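Local coordinates for GDSL-like protein (Collinsella aerofaciens ATCC 25986, PDB 7BXD) that is a probable acyl-hydrolase of the GDSL-like, SGNH-hydrolase family, whose natural substrate is not established, at residues Cys32-Ser37 / Tyr101-Gly106; Thr38-Asn43 / Gly71-Arg76; Asn50-Thr55 / Ala224-Leu229. All blocks are in the same frame, centred on the assembly; numbering follows the deposited sequence.

In the fold
The chain enters through strand 30-35 and passes directly into helix 37-40. Interaction 1 pairs residues 32-37 with 101-106 in the parallel sheet and closes a loop of 63 residues. Interaction 2 lies within that loop: it joins the helix end at 38-43 to the turn after strand 66-71. Interaction 3 starts between these points, at 50-55, and reaches residues 224-229 near the C terminus, so it crosses both others. It ties helix 223-240 to the turn that leads into helix 55-61. The contacts meet at helix 37-40 and the loop just after it. Ser-37 borders Lys-73, Thr-39 O meets Ser-53 OG, and Asp-42 O meets Tyr-226 OH.

Interaction 1. Residues Cys32-Ser37 / Tyr101-Gly106; sequences CCFGDS and YVVFGG
Tyr-101 carries CG beside its backbone N and anti to the carbonyl carbon (chi1 -74°), while Cys-32 holds SG anti to the backbone N (chi1 179°). Together these torsions set the cysteine side chain against the CD2-CE2 side of the ring. Cys-32 CB lies 3.5 Å from Tyr-101 CE2, and Cys-32 SG lies 3.6 Å from the same carbon. The sulfur-aromatic approach is oblique, 58° off the ring normal. The hydroxyl end of the ring is held by Asp-95 O and Ala-98 N. With an alanine in place of Tyr-101, Cys-32 would probably lose its aromatic neighbour, and Asp-95 O and Ala-98 N would lose the hydroxyl that joins them.

The two strands lie inside the parallel sheet of the SGNH-hydrolase fold. Three backbone bonds hold them, and the donor alternates between the strands, as in a parallel pair. Val-102 N gives to Cys-32 O, Phe-34 N to Val-102 O at 2.8 Å, and Phe-104 N to Phe-34 O. Cys-32, Phe-34, Tyr-101 and Val-103 share one sheet face. Cys-33, Val-102 and Phe-104 lie on the other. The Phe-34 ring takes Val-103 CG2 at its edge and also meets the ring of Phe-87.

Gly-35, Asp-36 and Ser-37 form the GDS sequence of the family. In relatives its serine is the nucleophile, so Ser-37 probably has that role here. Beyond the strand pairing, water takes over. One water accepts from Asp-36 N and donates to Phe-104 O at 2.7 Å. A second donates to Asp-36 OD2 and accepts from Gly-106 N at 2.9 Å. Asp-36 is the N-cap of helix 37-40. Its carboxylate caps a backbone N of the first turn, and OD1 is also bonded to Thr-38 OG1.

Interaction 2. Residues Thr38-Asn43 / Gly71-Arg76; sequences TTWGDN and GIKGSR
Gly-71 packs tightly against helix 37-40 at the buried end of the contact. Its CA touches Thr-39 CG2, and its O lies at the indole edge, 3.2 Å from Trp-40 CD1. Any CB on Gly-71 would collide with Trp-40 N.

Gly-71 ends a strand, and a type II turn from Ile-72 to Ser-75 follows, with a weak bond from Ser-75 N to Ile-72 O. In SGNH relatives the glycine of this loop gives a backbone N-H to the oxyanion hole. Gly-74 N, weakly bonded to Ser-37 OG, is consistent with that role.

At the outer end Trp-40 and Lys-73 are both partly exposed and meet as a cation-pi pair. Lys-73 NZ sits over one face of the Trp-40 indole, 3.0 Å from the centroid of the six-membered ring and almost on its normal. The lysine chain bends at chi3 (-64°) and chi4 (-72°), which folds the amine back over the ring. CE follows as a CH-pi contact at 4.1 Å from the same centroid. The buried Asp-42 lies beside the lysine chain. Its OD2 touches Lys-73 CD at 3.5 Å but stays 5.8 Å from Lys-73 NZ, too far for a salt bridge. Asp-42 OD1 instead takes Gly-44 N and Gly-46 N.

Interaction 3. Residues Asn50-Thr55 / Ala224-Leu229; sequences NDISWT and AGYERL
The turn leading into helix 55-61 packs on helix 223-240, the last helix of the SGNH-hydrolase fold, with Ile-52, Ser-53 and Trp-54 gathered round Tyr-226. Ser-53 OG accepts from Thr-55 N at 3.2 Å, a capping bond that shapes the turn. Ser-53 CA then lies over one face of the Tyr-226 ring, 4.2 Å from its centroid, as a CH-pi contact. Ile-52 O presses close to Tyr-226 CB at 3.0 Å. The Ile-52 CD1 methyl reaches Tyr-226 CD2 at 4.0 Å.

Trp-54 has CG between the backbone N and the carbonyl carbon (chi1 58°), which turns the CD1 edge of the indole to the helix. There Trp-54 CD1 meets Tyr-226 CD1 at 3.8 Å, near the indole plane, and Leu-229 CD2 at 4.0 Å. Trp-54 CB rests on Tyr-226 O at 3.4 Å.

No hydrogen bond joins the two segments. Their polar ends instead reach residues 38-43: Tyr-226 OH bonds to Asp-42 O, Trp-54 NE1 to Thr-38 O, and Ser-53 OG to Thr-39 O. The two segments therefore meet through van der Waals contacts, with two carbonyl oxygens set against carbon atoms, while these bonds tie both to helix 37-40 and the loop after it.

Interaction 1. Residues Cys32-Ser37 / Tyr101-Gly106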
loop_
_atom_site.group_PDB
_atom_site.type_symbol
_atom_site.label_atom_id
_atom_site.label_comp_id
_atom_site.label_asym_id
_atom_site.label_seq_id
_atom_site.Cartn_x
_atom_site.Cartn_y
_atom_site.Cartn_z
ATOM N N CYS A 32 -4.147 -1.468 -11.914
ATOM C CA CYS A 32 -4.954 -0.708 -10.965
ATOM C C CYS A 32 -4.238 -0.660 -9.615
ATOM O O CYS A 32 -4.047 -1.699 -8.976
ATOM C CB CYS A 32 -6.326 -1.368 -10.838
ATOM S SG CYS A 32 -7.403 -0.523 -9.683
ATOM N N CYS A 33 -3.810 0.550 -9.202
ATOM C CA CYS A 33 -3.035 0.754 -7.977
ATOM C C CYS A 33 -3.980 1.237 -6.875
ATOM O O CYS A 33 -4.430 2.400 -6.891
ATOM C CB CYS A 33 -1.900 1.750 -8.247
ATOM S SG CYS A 33 -0.784 1.155 -9.546
ATOM N N PHE A 34 -4.274 0.353 -5.921
ATOM C CA PHE A 34 -5.248 0.584 -4.867
ATOM C C PHE A 34 -4.438 0.840 -3.590
ATOM O O PHE A 34 -3.671 -0.037 -3.153
ATOM C CB PHE A 34 -6.085 -0.687 -4.773
ATOM C CG PHE A 34 -7.299 -0.621 -3.881
ATOM C CD1 PHE A 34 -8.029 0.552 -3.703
ATOM C CD2 PHE A 34 -7.758 -1.798 -3.267
ATOM C CE1 PHE A 34 -9.195 0.558 -2.936
ATOM C CE2 PHE A 34 -8.935 -1.801 -2.505
ATOM C CZ PHE A 34 -9.660 -0.627 -2.342
ATOM N N GLY A 35 -4.549 2.049 -3.037
ATOM C CA GLY A 35 -3.675 2.412 -1.943
ATOM C C GLY A 35 -4.195 3.552 -1.089
ATOM O O GLY A 35 -5.368 3.950 -1.173
ATOM N N ASP A 36 -3.299 4.068 -0.247
ATOM C CA ASP A 36 -3.603 5.141 0.716
ATOM C C ASP A 36 -2.912 6.433 0.252
ATOM O O ASP A 36 -2.777 6.656 -0.966
ATOM C CB ASP A 36 -3.293 4.660 2.142
ATOM C CG ASP A 36 -1.823 4.298 2.359
ATOM O OD1 ASP A 36 -0.946 4.808 1.609
ATOM O OD2 ASP A 36 -1.552 3.487 3.269
ATOM N N SER A 37 -2.502 7.282 1.191
ATOM C CA SER A 37 -1.785 8.509 0.829
ATOM C C SER A 37 -0.550 8.225 -0.015
ATOM O O SER A 37 -0.133 9.082 -0.817
ATOM C CB SER A 37 -1.305 9.263 2.070
ATOM O OG SER A 37 -2.309 9.388 3.055
ATOM N N TYR A 101 -3.845 -5.938 -10.329
ATOM C CA TYR A 101 -4.175 -5.141 -9.154
ATOM C C TYR A 101 -2.962 -5.107 -8.247
ATOM O O TYR A 101 -2.400 -6.164 -7.914
ATOM C CB TYR A 101 -5.369 -5.728 -8.381
ATOM C CG TYR A 101 -6.619 -5.448 -9.173
ATOM C CD1 TYR A 101 -6.954 -6.238 -10.254
ATOM C CD2 TYR A 101 -7.395 -4.296 -8.931
ATOM C CE1 TYR A 101 -8.039 -5.922 -11.080
ATOM C CE2 TYR A 101 -8.468 -3.954 -9.748
ATOM C CZ TYR A 101 -8.775 -4.764 -10.827
ATOM O OH TYR A 101 -9.792 -4.446 -11.687
ATOM N N VAL A 102 -2.568 -3.899 -7.842
ATOM C CA VAL A 102 -1.455 -3.682 -6.909
ATOM C C VAL A 102 -2.054 -3.046 -5.664
ATOM O O VAL A 102 -2.569 -1.919 -5.731
ATOM C CB VAL A 102 -0.372 -2.778 -7.525
ATOM C CG1 VAL A 102 0.727 -2.511 -6.510
ATOM C CG2 VAL A 102 0.212 -3.419 -8.794
ATOM N N VAL A 103 -2.033 -3.770 -4.531
ATOM C CA VAL A 103 -2.656 -3.297 -3.288
ATOM C C VAL A 103 -1.535 -2.930 -2.329
ATOM O O VAL A 103 -0.713 -3.789 -1.978
ATOM C CB VAL A 103 -3.585 -4.361 -2.675
ATOM C CG1 VAL A 103 -4.227 -3.803 -1.411
ATOM C CG2 VAL A 103 -4.644 -4.822 -3.694
ATOM N N PHE A 104 -1.504 -1.665 -1.898
ATOM C CA PHE A 104 -0.398 -1.108 -1.123
ATOM C C PHE A 104 -1.003 -0.319 0.031
ATOM O O PHE A 104 -1.512 0.782 -0.174
ATOM C CB PHE A 104 0.384 -0.209 -2.086
ATOM C CG PHE A 104 1.604 0.497 -1.512
ATOM C CD1 PHE A 104 2.384 -0.039 -0.485
ATOM C CD2 PHE A 104 1.999 1.710 -2.095
ATOM C CE1 PHE A 104 3.527 0.617 -0.047
ATOM C CE2 PHE A 104 3.140 2.374 -1.649
ATOM C CZ PHE A 104 3.902 1.824 -0.617
ATOM N N GLY A 105 -1.028 -0.900 1.225
ATOM C CA GLY A 105 -1.644 -0.237 2.364
ATOM C C GLY A 105 -1.211 -0.888 3.654
ATOM O O GLY A 105 -0.449 -1.861 3.657
ATOM N N GLY A 106 -1.723 -0.334 4.764
ATOM C CA GLY A 106 -1.525 -0.898 6.082
ATOM C C GLY A 106 -0.847 0.031 7.067
ATOM O O GLY A 106 -0.963 -0.197 8.279
HETATM O O HOH W 1 -0.560 3.201 -0.872
HETATM O O HOH W 2 -3.057 2.232 5.138
#

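Interaction 2. Residues Thr38-Asn43 / Gly71-Arg76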
loop_
_atom_site.group_PDB
_atom_site.type_symbol
_atom_site.label_atom_id
_atom_site.label_comp_id
_atom_site.label_asym_id
_atom_site.label_seq_id
_atom_site.Cartn_x
_atom_site.Cartn_y
_atom_site.Cartn_z
ATOM N N THR A 38 0.110 7.083 0.231
ATOM C CA THR A 38 1.351 6.737 -0.459
ATOM C C THR A 38 1.123 6.193 -1.854
ATOM O O THR A 38 2.095 5.910 -2.562
ATOM C CB THR A 38 2.206 5.776 0.398
ATOM O OG1 THR A 38 1.522 4.533 0.657
ATOM C CG2 THR A 38 2.606 6.437 1.718
ATOM N N THR A 39 -0.145 6.052 -2.266
ATOM C CA THR A 39 -0.508 5.901 -3.669
ATOM C C THR A 39 -1.131 7.178 -4.223
ATOM O O THR A 39 -0.800 7.584 -5.347
ATOM C CB THR A 39 -1.463 4.696 -3.866
ATOM O OG1 THR A 39 -0.753 3.490 -3.547
ATOM C CG2 THR A 39 -1.928 4.590 -5.295
ATOM N N TRP A 40 -2.017 7.852 -3.469
ATOM C CA TRP A 40 -2.607 9.101 -3.957
ATOM C C TRP A 40 -1.526 10.081 -4.397
ATOM O O TRP A 40 -1.690 10.789 -5.407
ATOM C CB TRP A 40 -3.460 9.740 -2.862
ATOM C CG TRP A 40 -4.205 10.959 -3.366
ATOM C CD1 TRP A 40 -5.367 10.961 -4.083
ATOM C CD2 TRP A 40 -3.824 12.345 -3.207
ATOM N NE1 TRP A 40 -5.733 12.255 -4.386
ATOM C CE2 TRP A 40 -4.803 13.124 -3.861
ATOM C CE3 TRP A 40 -2.763 12.984 -2.563
ATOM C CZ2 TRP A 40 -4.734 14.520 -3.911
ATOM C CZ3 TRP A 40 -2.698 14.373 -2.585
ATOM C CH2 TRP A 40 -3.673 15.126 -3.278
ATOM N N GLY A 41 -0.420 10.146 -3.639
ATOM C CA GLY A 41 0.674 11.062 -3.930
ATOM C C GLY A 41 0.843 12.206 -2.954
ATOM O O GLY A 41 1.288 13.278 -3.356
ATOM N N ASP A 42 0.528 11.988 -1.667
ATOM C CA ASP A 42 0.708 13.041 -0.668
ATOM C C ASP A 42 2.191 13.315 -0.506
ATOM O O ASP A 42 2.994 12.388 -0.344
ATOM C CB ASP A 42 0.083 12.537 0.638
ATOM C CG ASP A 42 -0.017 13.581 1.738
ATOM O OD1 ASP A 42 0.718 14.583 1.742
ATOM O OD2 ASP A 42 -0.863 13.344 2.637
ATOM N N ASN A 43 2.560 14.602 -0.552
ATOM C CA ASN A 43 3.945 15.036 -0.426
ATOM C C ASN A 43 4.325 15.396 0.995
ATOM O O ASN A 43 5.436 15.860 1.230
ATOM C CB ASN A 43 4.207 16.238 -1.341
ATOM C CG ASN A 43 3.351 17.455 -0.994
ATOM O OD1 ASN A 43 2.582 17.449 -0.027
ATOM N ND2 ASN A 43 3.446 18.493 -1.822
ATOM N N GLY A 71 -5.688 5.667 -5.087
ATOM C CA GLY A 71 -5.204 5.971 -3.760
ATOM C C GLY A 71 -6.088 7.017 -3.100
ATOM O O GLY A 71 -6.522 7.975 -3.752
ATOM N N ILE A 72 -6.325 6.856 -1.788
ATOM C CA ILE A 72 -7.107 7.790 -0.971
ATOM C C ILE A 72 -6.348 8.062 0.326
ATOM O O ILE A 72 -6.001 7.128 1.071
ATOM C CB ILE A 72 -8.527 7.253 -0.685
ATOM C CG1 ILE A 72 -9.354 7.241 -1.972
ATOM C CG2 ILE A 72 -9.231 8.021 0.447
ATOM C CD1 ILE A 72 -9.715 8.641 -2.541
ATOM N N LYS A 73 -6.086 9.350 0.586
ATOM C CA LYS A 73 -5.432 9.755 1.827
ATOM C C LYS A 73 -6.224 9.319 3.058
ATOM O O LYS A 73 -7.448 9.438 3.102
ATOM C CB LYS A 73 -5.234 11.261 1.850
ATOM C CG LYS A 73 -4.174 11.740 0.853
ATOM C CD LYS A 73 -3.970 13.255 0.947
ATOM C CE LYS A 73 -5.221 13.953 0.559
ATOM N NZ LYS A 73 -5.522 13.900 -0.841
ATOM N N GLY A 74 -5.508 8.845 4.084
ATOM C CA GLY A 74 -6.122 8.474 5.347
ATOM C C GLY A 74 -6.705 7.081 5.391
ATOM O O GLY A 74 -7.126 6.643 6.469
ATOM N N SER A 75 -6.722 6.343 4.278
ATOM C CA SER A 75 -7.459 5.086 4.220
ATOM C C SER A 75 -6.713 3.947 4.929
ATOM O O SER A 75 -5.521 3.707 4.682
ATOM C CB SER A 75 -7.697 4.733 2.743
ATOM O OG SER A 75 -8.446 3.523 2.611
ATOM N N ARG A 76 -7.445 3.241 5.791
ATOM C CA ARG A 76 -6.997 1.993 6.407
ATOM C C ARG A 76 -7.465 0.846 5.533
ATOM O O ARG A 76 -8.525 0.924 4.910
ATOM C CB ARG A 76 -7.642 1.798 7.800
ATOM C CG ARG A 76 -7.233 2.799 8.892
ATOM C CD ARG A 76 -7.850 4.156 8.647
ATOM N NE ARG A 76 -7.783 5.077 9.789
ATOM C CZ ARG A 76 -8.747 5.197 10.708
ATOM N NH1 ARG A 76 -9.807 4.394 10.693
ATOM N NH2 ARG A 76 -8.668 6.129 11.666
#

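Interaction 3. Residues Asn50-Thr55 / Ala224-Leu229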
loop_
_atom_site.group_PDB
_atom_site.type_symbol
_atom_site.label_atom_id
_atom_site.label_comp_id
_atom_site.label_asym_id
_atom_site.label_seq_id
_atom_site.Cartn_x
_atom_site.Cartn_y
_atom_site.Cartn_z
ATOM N N ASN A 50 -1.878 12.842 -7.669
ATOM C CA ASN A 50 -1.616 11.737 -8.586
ATOM C C ASN A 50 -0.498 12.067 -9.557
ATOM O O ASN A 50 0.255 11.171 -9.965
ATOM C CB ASN A 50 -2.870 11.385 -9.381
ATOM C CG ASN A 50 -3.996 10.761 -8.526
ATOM O OD1 ASN A 50 -3.925 10.603 -7.276
ATOM N ND2 ASN A 50 -5.027 10.390 -9.202
ATOM N N ASP A 51 -0.368 13.343 -9.940
ATOM C CA ASP A 51 0.653 13.684 -10.927
ATOM C C ASP A 51 2.080 13.575 -10.413
ATOM O O ASP A 51 3.001 13.519 -11.245
ATOM C CB ASP A 51 0.422 15.082 -11.506
ATOM C CG ASP A 51 -0.790 15.138 -12.417
ATOM O OD1 ASP A 51 -1.359 14.056 -12.746
ATOM O OD2 ASP A 51 -1.171 16.260 -12.785
ATOM N N ILE A 52 2.282 13.513 -9.082
ATOM C CA ILE A 52 3.614 13.255 -8.536
ATOM C C ILE A 52 3.773 11.832 -8.027
ATOM O O ILE A 52 4.898 11.437 -7.672
ATOM C CB ILE A 52 4.052 14.258 -7.442
ATOM C CG1 ILE A 52 3.291 14.040 -6.122
ATOM C CG2 ILE A 52 3.915 15.700 -7.939
ATOM C CD1 ILE A 52 3.970 14.703 -4.930
ATOM N N SER A 53 2.692 11.056 -7.947
ATOM C CA SER A 53 2.773 9.727 -7.355
ATOM C C SER A 53 3.670 8.820 -8.198
ATOM O O SER A 53 3.901 9.052 -9.393
ATOM C CB SER A 53 1.379 9.110 -7.314
ATOM O OG SER A 53 1.464 7.770 -6.831
ATOM N N TRP A 54 4.164 7.752 -7.561
ATOM C CA TRP A 54 4.849 6.702 -8.309
ATOM C C TRP A 54 3.995 6.181 -9.452
ATOM O O TRP A 54 4.539 5.713 -10.469
ATOM C CB TRP A 54 5.266 5.569 -7.367
ATOM C CG TRP A 54 4.153 4.930 -6.598
ATOM C CD1 TRP A 54 3.707 5.300 -5.346
ATOM C CD2 TRP A 54 3.353 3.796 -6.984
ATOM N NE1 TRP A 54 2.695 4.460 -4.938
ATOM C CE2 TRP A 54 2.455 3.529 -5.920
ATOM C CE3 TRP A 54 3.324 2.960 -8.118
ATOM C CZ2 TRP A 54 1.563 2.459 -5.951
ATOM C CZ3 TRP A 54 2.435 1.887 -8.140
ATOM C CH2 TRP A 54 1.562 1.657 -7.071
ATOM N N THR A 55 2.651 6.232 -9.321
ATOM C CA THR A 55 1.797 5.709 -10.392
ATOM C C THR A 55 2.011 6.459 -11.699
ATOM O O THR A 55 1.806 5.894 -12.784
ATOM C CB THR A 55 0.314 5.810 -10.009
ATOM O OG1 THR A 55 -0.064 7.169 -9.740
ATOM C CG2 THR A 55 0.016 4.968 -8.763
ATOM N N ALA A 224 10.630 13.573 -5.961
ATOM C CA ALA A 224 11.803 12.734 -6.216
ATOM C C ALA A 224 11.678 11.390 -5.498
ATOM O O ALA A 224 12.105 10.357 -6.030
ATOM C CB ALA A 224 13.081 13.440 -5.767
ATOM N N GLY A 225 11.126 11.388 -4.274
ATOM C CA GLY A 225 10.921 10.124 -3.566
ATOM C C GLY A 225 9.964 9.206 -4.308
ATOM O O GLY A 225 10.199 8.005 -4.404
ATOM N N TYR A 226 8.868 9.765 -4.852
ATOM C CA TYR A 226 7.928 8.930 -5.589
ATOM C C TYR A 226 8.528 8.424 -6.884
ATOM O O TYR A 226 8.239 7.291 -7.286
ATOM C CB TYR A 226 6.632 9.714 -5.884
ATOM C CG TYR A 226 5.677 9.787 -4.717
ATOM C CD1 TYR A 226 5.183 8.616 -4.143
ATOM C CD2 TYR A 226 5.220 11.011 -4.222
ATOM C CE1 TYR A 226 4.328 8.637 -3.058
ATOM C CE2 TYR A 226 4.340 11.055 -3.151
ATOM C CZ TYR A 226 3.897 9.866 -2.557
ATOM O OH TYR A 226 3.058 9.878 -1.462
ATOM N N GLU A 227 9.380 9.228 -7.539
ATOM C CA GLU A 227 10.058 8.727 -8.731
ATOM C C GLU A 227 10.974 7.558 -8.392
ATOM O O GLU A 227 10.994 6.542 -9.103
ATOM C CB GLU A 227 10.825 9.873 -9.410
ATOM C CG GLU A 227 11.369 9.500 -10.811
ATOM C CD GLU A 227 12.838 9.049 -10.830
ATOM O OE1 GLU A 227 13.475 8.879 -9.759
ATOM O OE2 GLU A 227 13.359 8.819 -11.938
ATOM N N ARG A 228 11.743 7.690 -7.309
ATOM C CA ARG A 228 12.621 6.593 -6.896
ATOM C C ARG A 228 11.811 5.368 -6.512
ATOM O O ARG A 228 12.144 4.244 -6.916
ATOM C CB ARG A 228 13.503 7.093 -5.746
ATOM C CG ARG A 228 14.433 6.016 -5.197
ATOM C CD ARG A 228 15.450 6.635 -4.268
ATOM N NE ARG A 228 16.260 5.607 -3.619
ATOM C CZ ARG A 228 17.539 5.718 -3.311
ATOM N NH1 ARG A 228 18.252 6.761 -3.707
ATOM N NH2 ARG A 228 18.123 4.733 -2.631
ATOM N N LEU A 229 10.725 5.560 -5.767
ATOM C CA LEU A 229 9.877 4.429 -5.403
ATOM C C LEU A 229 9.322 3.734 -6.643
ATOM O O LEU A 229 9.224 2.508 -6.673
ATOM C CB LEU A 229 8.750 4.900 -4.481
ATOM C CG LEU A 229 8.047 3.835 -3.662
ATOM C CD1 LEU A 229 8.995 3.257 -2.592
ATOM C CD2 LEU A 229 6.825 4.432 -2.998
#